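Local coordinates for protein putative N-acetylmuramoyl-L-alanine amidase (Neisseria meningitidis MC58, PDB 3CZX) that probably hydrolyses, with a zinc ion bound, the link between N-acetylmuramoyl and L-amino acid residues in certain cell-wall glycopeptides, at residues Ala38-Arg42 and Asn43-Leu47; Lys97-Arg100 and Trp101-Leu105; Ala156-Lys159 and Thr160-Gly164. All coordinates share one frame; numbering follows the deposited sequence.

Interaction 1. Residues Ala38-Arg42 and Asn43-Leu47; sequences ASILR and NDYGL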
# COMPACT_ATOMS: atom_id res chain seq x y z
N ALA A 38 1.45 -6.87 7.90
CA ALA A 38 0.48 -7.10 9.00
C ALA A 38 -0.81 -7.66 8.44
O ALA A 38 -1.37 -8.66 8.95
CB ALA A 38 0.22 -5.82 9.76
N SER A 39 -1.31 -7.03 7.37
CA SER A 39 -2.59 -7.45 6.80
C SER A 39 -2.57 -8.90 6.28
O SER A 39 -3.56 -9.62 6.46
CB SER A 39 -3.01 -6.51 5.68
OG SER A 39 -2.16 -6.65 4.57
N ILE A 40 -1.45 -9.34 5.70
CA ILE A 40 -1.31 -10.68 5.16
C ILE A 40 -1.20 -11.69 6.31
O ILE A 40 -1.79 -12.79 6.27
CB ILE A 40 -0.12 -10.79 4.18
CG1 ILE A 40 -0.40 -9.93 2.93
CG2 ILE A 40 0.12 -12.25 3.77
CD1 ILE A 40 0.73 -9.83 1.92
N LEU A 41 -0.44 -11.35 7.34
CA LEU A 41 -0.32 -12.26 8.48
C LEU A 41 -1.70 -12.47 9.12
O LEU A 41 -2.06 -13.59 9.49
CB LEU A 41 0.71 -11.73 9.49
CG LEU A 41 2.18 -11.84 9.08
CD1 LEU A 41 3.03 -11.03 10.01
CD2 LEU A 41 2.70 -13.31 9.04
N ARG A 42 -2.47 -11.40 9.24
CA ARG A 42 -3.85 -11.48 9.78
C ARG A 42 -4.81 -12.19 8.82
O ARG A 42 -5.46 -13.19 9.22
CB ARG A 42 -4.33 -10.10 10.16
CG ARG A 42 -3.61 -9.51 11.29
CD ARG A 42 -3.83 -8.01 11.40
NE ARG A 42 -3.41 -7.45 12.65
CZ ARG A 42 -3.15 -6.16 12.88
NH1 ARG A 42 -3.28 -5.23 11.91
NH2 ARG A 42 -2.77 -5.76 14.07
N ASN A 43 -4.88 -11.75 7.56
CA ASN A 43 -5.82 -12.35 6.57
C ASN A 43 -5.57 -13.76 6.16
O ASN A 43 -6.49 -14.60 6.17
CB ASN A 43 -5.84 -11.55 5.26
CG ASN A 43 -6.28 -10.14 5.47
OD1 ASN A 43 -6.87 -9.82 6.49
ND2 ASN A 43 -6.00 -9.28 4.48
N ASP A 44 -4.35 -14.05 5.72
CA ASP A 44 -4.06 -15.35 5.15
C ASP A 44 -3.81 -16.40 6.22
O ASP A 44 -4.03 -17.60 5.97
CB ASP A 44 -2.83 -15.30 4.21
CG ASP A 44 -3.10 -14.54 2.95
OD1 ASP A 44 -4.12 -13.83 2.86
OD2 ASP A 44 -2.26 -14.68 2.03
N TYR A 45 -3.34 -15.97 7.39
CA TYR A 45 -2.90 -16.90 8.41
C TYR A 45 -3.62 -16.83 9.75
O TYR A 45 -3.40 -17.71 10.59
CB TYR A 45 -1.39 -16.76 8.66
CG TYR A 45 -0.55 -17.03 7.42
CD1 TYR A 45 -0.11 -18.31 7.12
CD2 TYR A 45 -0.17 -15.97 6.56
CE1 TYR A 45 0.67 -18.56 6.01
CE2 TYR A 45 0.64 -16.21 5.43
CZ TYR A 45 1.04 -17.52 5.16
OH TYR A 45 1.85 -17.85 4.09
N GLY A 46 -4.44 -15.82 9.98
CA GLY A 46 -5.12 -15.64 11.26
C GLY A 46 -4.22 -15.43 12.47
O GLY A 46 -4.61 -15.70 13.63
N LEU A 47 -3.02 -14.90 12.23
CA LEU A 47 -2.03 -14.71 13.28
C LEU A 47 -2.26 -13.41 14.06
O LEU A 47 -2.90 -12.47 13.57
CB LEU A 47 -0.61 -14.72 12.66
CG LEU A 47 -0.22 -16.10 12.13
CD1 LEU A 47 1.07 -16.07 11.27
CD2 LEU A 47 -0.06 -17.12 13.26

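Interaction 2. Residues Lys97-Arg100 and Trp101-Leu105; sequences KNKR and WCQVL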
# COMPACT_ATOMS: atom_id res chain seq x y z
N LYS A 97 20.54 -13.16 19.55
CA LYS A 97 19.35 -13.98 19.74
C LYS A 97 18.47 -14.06 18.47
O LYS A 97 17.89 -15.09 18.15
CB LYS A 97 18.49 -13.40 20.90
CG LYS A 97 17.18 -14.14 21.13
CD LYS A 97 16.38 -13.65 22.31
CE LYS A 97 14.95 -14.22 22.25
NZ LYS A 97 14.06 -13.88 23.37
N ASN A 98 18.36 -12.92 17.80
CA ASN A 98 17.51 -12.77 16.63
C ASN A 98 18.22 -13.02 15.28
O ASN A 98 17.66 -12.72 14.23
CB ASN A 98 16.96 -11.33 16.66
CG ASN A 98 15.92 -11.14 17.75
OD1 ASN A 98 16.00 -10.22 18.57
ND2 ASN A 98 14.92 -11.96 17.73
N LYS A 99 19.43 -13.56 15.28
CA LYS A 99 20.15 -13.78 14.01
C LYS A 99 19.35 -14.63 13.02
O LYS A 99 19.21 -14.27 11.85
CB LYS A 99 21.53 -14.39 14.28
CG LYS A 99 22.29 -14.80 13.03
CD LYS A 99 23.50 -15.66 13.41
CE LYS A 99 24.59 -14.87 13.94
NZ LYS A 99 25.78 -15.79 13.92
N ARG A 100 18.82 -15.74 13.48
CA ARG A 100 18.03 -16.60 12.61
C ARG A 100 16.85 -15.84 12.05
O ARG A 100 16.62 -15.89 10.86
CB ARG A 100 17.59 -17.84 13.38
CG ARG A 100 16.53 -18.67 12.72
CD ARG A 100 16.87 -19.18 11.40
NE ARG A 100 15.78 -20.05 10.95
CZ ARG A 100 15.76 -20.67 9.77
NH1 ARG A 100 16.75 -20.49 8.90
NH2 ARG A 100 14.72 -21.44 9.44
N TRP A 101 16.12 -15.09 12.88
CA TRP A 101 14.99 -14.33 12.35
C TRP A 101 15.43 -13.32 11.30
O TRP A 101 14.78 -13.19 10.27
CB TRP A 101 14.25 -13.59 13.46
CG TRP A 101 13.19 -14.33 14.07
CD1 TRP A 101 13.13 -14.74 15.36
CD2 TRP A 101 11.96 -14.75 13.45
NE1 TRP A 101 11.94 -15.39 15.60
CE2 TRP A 101 11.20 -15.40 14.44
CE3 TRP A 101 11.41 -14.60 12.17
CZ2 TRP A 101 9.94 -15.95 14.17
CZ3 TRP A 101 10.14 -15.15 11.90
CH2 TRP A 101 9.43 -15.80 12.91
N CYS A 102 16.54 -12.62 11.56
CA CYS A 102 17.10 -11.65 10.58
C CYS A 102 17.39 -12.32 9.25
O CYS A 102 17.17 -11.72 8.18
CB CYS A 102 18.37 -11.00 11.15
SG CYS A 102 18.03 -9.87 12.51
N GLN A 103 17.90 -13.55 9.33
CA GLN A 103 18.30 -14.31 8.14
C GLN A 103 17.06 -14.81 7.38
O GLN A 103 17.02 -14.77 6.14
CB GLN A 103 19.25 -15.44 8.52
CG GLN A 103 20.61 -14.90 8.94
CD GLN A 103 21.56 -15.92 9.50
OE1 GLN A 103 21.15 -16.99 10.02
NE2 GLN A 103 22.84 -15.58 9.45
N VAL A 104 16.03 -15.24 8.12
CA VAL A 104 14.75 -15.66 7.51
C VAL A 104 14.14 -14.48 6.73
O VAL A 104 13.74 -14.63 5.57
CB VAL A 104 13.75 -16.14 8.59
CG1 VAL A 104 12.34 -16.30 8.03
CG2 VAL A 104 14.24 -17.44 9.22
N LEU A 105 14.11 -13.31 7.37
CA LEU A 105 13.53 -12.10 6.74
C LEU A 105 14.35 -11.71 5.51
O LEU A 105 13.81 -11.42 4.46
CB LEU A 105 13.51 -10.92 7.70
CG LEU A 105 12.58 -11.14 8.92
CD1 LEU A 105 12.90 -10.10 9.99
CD2 LEU A 105 11.10 -11.08 8.50
O HOH W 1 16.43 -15.72 15.75
O HOH W 2 19.54 -18.99 9.28

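Interaction 3. Residues Ala156-Lys159 and Thr160-Gly164; sequences ALFK and TTKWG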
# COMPACT_ATOMS: atom_id res chain seq x y z
N ALA A 156 13.06 1.59 -7.45
CA ALA A 156 12.09 1.32 -8.54
C ALA A 156 11.57 -0.11 -8.46
O ALA A 156 10.38 -0.33 -8.68
CB ALA A 156 12.71 1.57 -9.92
N LEU A 157 12.46 -1.06 -8.20
CA LEU A 157 12.04 -2.47 -8.09
C LEU A 157 11.09 -2.65 -6.95
O LEU A 157 10.06 -3.33 -7.11
CB LEU A 157 13.26 -3.39 -7.92
CG LEU A 157 12.89 -4.87 -8.02
CD1 LEU A 157 12.43 -5.20 -9.42
CD2 LEU A 157 14.12 -5.67 -7.67
N PHE A 158 11.39 -2.02 -5.82
CA PHE A 158 10.53 -2.09 -4.63
C PHE A 158 9.16 -1.54 -4.99
O PHE A 158 8.17 -2.15 -4.69
CB PHE A 158 11.06 -1.35 -3.43
CG PHE A 158 10.13 -1.39 -2.24
CD1 PHE A 158 10.00 -2.53 -1.47
CD2 PHE A 158 9.31 -0.31 -1.94
CE1 PHE A 158 9.11 -2.57 -0.39
CE2 PHE A 158 8.43 -0.38 -0.86
CZ PHE A 158 8.34 -1.53 -0.10
N LYS A 159 9.13 -0.35 -5.59
CA LYS A 159 7.85 0.29 -5.88
C LYS A 159 6.96 -0.53 -6.80
O LYS A 159 5.74 -0.50 -6.64
CB LYS A 159 8.09 1.71 -6.45
CG LYS A 159 8.65 2.69 -5.47
CD LYS A 159 9.21 3.98 -6.08
CE LYS A 159 8.18 4.88 -6.60
NZ LYS A 159 8.80 6.18 -7.08
N THR A 160 7.54 -1.23 -7.77
CA THR A 160 6.79 -2.07 -8.73
C THR A 160 6.43 -3.45 -8.22
O THR A 160 5.59 -4.09 -8.82
CB THR A 160 7.55 -2.25 -10.05
OG1 THR A 160 8.75 -3.00 -9.81
CG2 THR A 160 7.85 -0.88 -10.67
N THR A 161 7.05 -3.90 -7.11
CA THR A 161 6.84 -5.26 -6.58
C THR A 161 6.59 -5.26 -5.06
O THR A 161 6.72 -6.26 -4.42
CB THR A 161 8.03 -6.17 -6.91
OG1 THR A 161 8.43 -5.91 -8.26
CG2 THR A 161 7.67 -7.66 -6.79
N LYS A 162 6.15 -4.13 -4.55
CA LYS A 162 5.91 -3.90 -3.12
C LYS A 162 5.03 -4.98 -2.50
O LYS A 162 5.39 -5.57 -1.46
CB LYS A 162 5.21 -2.54 -3.01
CG LYS A 162 4.87 -2.11 -1.64
CD LYS A 162 4.57 -0.65 -1.64
CE LYS A 162 3.20 -0.38 -2.22
NZ LYS A 162 3.03 1.07 -2.33
N TRP A 163 3.91 -5.28 -3.12
CA TRP A 163 2.96 -6.21 -2.50
C TRP A 163 3.52 -7.61 -2.51
O TRP A 163 3.31 -8.37 -1.56
CB TRP A 163 1.56 -6.11 -3.18
CG TRP A 163 0.91 -4.82 -2.92
CD1 TRP A 163 1.13 -3.65 -3.57
CD2 TRP A 163 -0.06 -4.53 -1.91
NE1 TRP A 163 0.38 -2.64 -3.02
CE2 TRP A 163 -0.36 -3.16 -2.00
CE3 TRP A 163 -0.70 -5.30 -0.93
CZ2 TRP A 163 -1.28 -2.54 -1.16
CZ3 TRP A 163 -1.60 -4.67 -0.09
CH2 TRP A 163 -1.87 -3.31 -0.21
N GLY A 164 4.24 -7.96 -3.57
CA GLY A 164 4.88 -9.26 -3.67
C GLY A 164 6.02 -9.44 -2.68
O GLY A 164 6.21 -10.54 -2.12
O HOH W 3 4.51 1.21 -4.81

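Interaction 1. Residues Ala38-Arg42 and Asn43-Leu47
Leu41 O accepts from Leu47 N at 3.2 Å, and Tyr45 N bonds weakly to the same Leu41 O at 3.4 Å, so one carbonyl serves two donors where helix 26-45 runs out. Just upstream, the regular i to i+4 pattern joins Asn43 N to Ser39 O (2.7 Å) and Asp44 N to Ile40 O (2.9 Å). This is a helix C-terminus in which a glycine of positive phi, Gly46 (62°), is the first residue to leave the helix, while its N still reaches Arg42 O at 2.9 Å. The polar side chains find their partners outside the two segments: Ser39 OG bonds to Ile36 O, Arg42 NH2 to Val49 O and Tyr45 OH to Asp171, and Asp44 OD2 forms a salt bridge with Arg167. Asp44 lies alongside Ile40, its OD2 3.8 Å from Ile40 CG2, and the edge of the Tyr45 ring meets Ile40 O with CD2 at 3.6 Å. Beneath the turn, Leu41 CD2 meets Leu47 CD1 at 3.9 Å. Both leucines rest on Ile6 of strand 6-10, and Leu41 also covers Val49 of strand 49-51; Ile40, Leu41 and Tyr45 face helix 152-177 through Arg167, Ala170 and Ala174.

Interaction 2. Residues Lys97-Arg100 and Trp101-Leu105
Val104 CG2 sits over one face of the Arg100 guanidinium, 3.5 Å from Arg100 NE, in the opening turns of helix 99-113, the crossover helix of a beta-alpha-beta unit between strands 91-94 and 123-125. The Arg100 side chain reaches this methyl by bending at chi2 (58°), which lays it across Val104, one turn further along. Alongside, Lys99 and Gln103 run side by side, with Lys99 CG 3.7 Å from Gln103 NE2. Backbone bonds set this spacing: Cys102 N meets Asn98 O at 2.9 Å in an almost straight bond (168° at the hydrogen), and Gln103 N to Lys99 O and Val104 N to Arg100 O follow in the same i to i+4 pattern.

A second shell fixes the polar ends. Water 2 lies in the guanidinium plane at its edge, accepting from Arg100 NH1 and donating to Gln103 OE1 at 2.7 Å, while Arg100 NH2 forms a salt bridge with Glu176 of helix 152-177. Glu120 holds both members of the other pair, its carboxylate by Lys99 NZ and its backbone O by Gln103 NE2. Towards the protein interior, the Trp101 indole packs on Val73, Ile142 and Leu177, and Cys102 meets Ala92 and Ser94 of the strand that precedes the helix. At the start of the helix, water 1 spans the first turn, donating to Lys97 O at 2.9 Å and accepting from Trp101 N at 3.0 Å.

Interaction 3. Residues Ala156-Lys159 and Thr160-Gly164
Thr160 is bonded back to the preceding turn through its N, 3.1 Å from Ala156 O. Its OG1, set between its own backbone N and carbonyl carbon (chi1 66°), comes within 3.0 Å of Leu157 O, and its CG2 lies close to Ala156 O. At Thr161 the helix becomes irregular: its N bonds to Phe158 O at 3.2 Å, from far above the carbonyl plane, and only weakly to Leu157 O. Lys162 comes next. Its N is 2.8 Å from Phe158 O but badly angled for a bond, while its aliphatic chain crosses the Phe158 ring, Lys162 CB over a face and Lys162 CG 3.8 Å from Phe158 CZ. A bend at chi3 (76°) carries Lys162 NZ to water 3, which accepts from it at 2.9 Å and donates to Lys159 O at 2.8 Å. The ammonium also forms salt bridges with Asp32 of its own chain and Asp32 of the second subunit, two carboxylates that would probably stabilise its charge. Trp163 NE1 bonds to that same Asp32 of the second subunit. The backbone N atoms of Trp163 and Gly164 lack bonds to the turn before, so this is a helix kink. It lies at the dimer interface, with the side chain of Phe158, stacked on Phe147, about 13 Å from the zinc ion.

In the fold
Along the chain the three contacts come in series, each on or at an end of a different helix of one alpha/beta domain built on a mixed sheet. Interaction 1 closes helix 26-45, interaction 2 opens helix 99-113 and interaction 3 bends helix 152-177. Their centres are 20 to 23 Å apart and none touches another; interactions 1 and 3 approach closest, at about 5 Å between nearest atoms. Helix 152-177 connects them: farther along it, residues such as Ala170 meet interaction 1 and Glu176 meets interaction 2. Interactions 1 and 2 lie away from the zinc site of His12, Glu26 and His78, whereas interaction 3 lies nearer it and touches the second subunit through five of its residues.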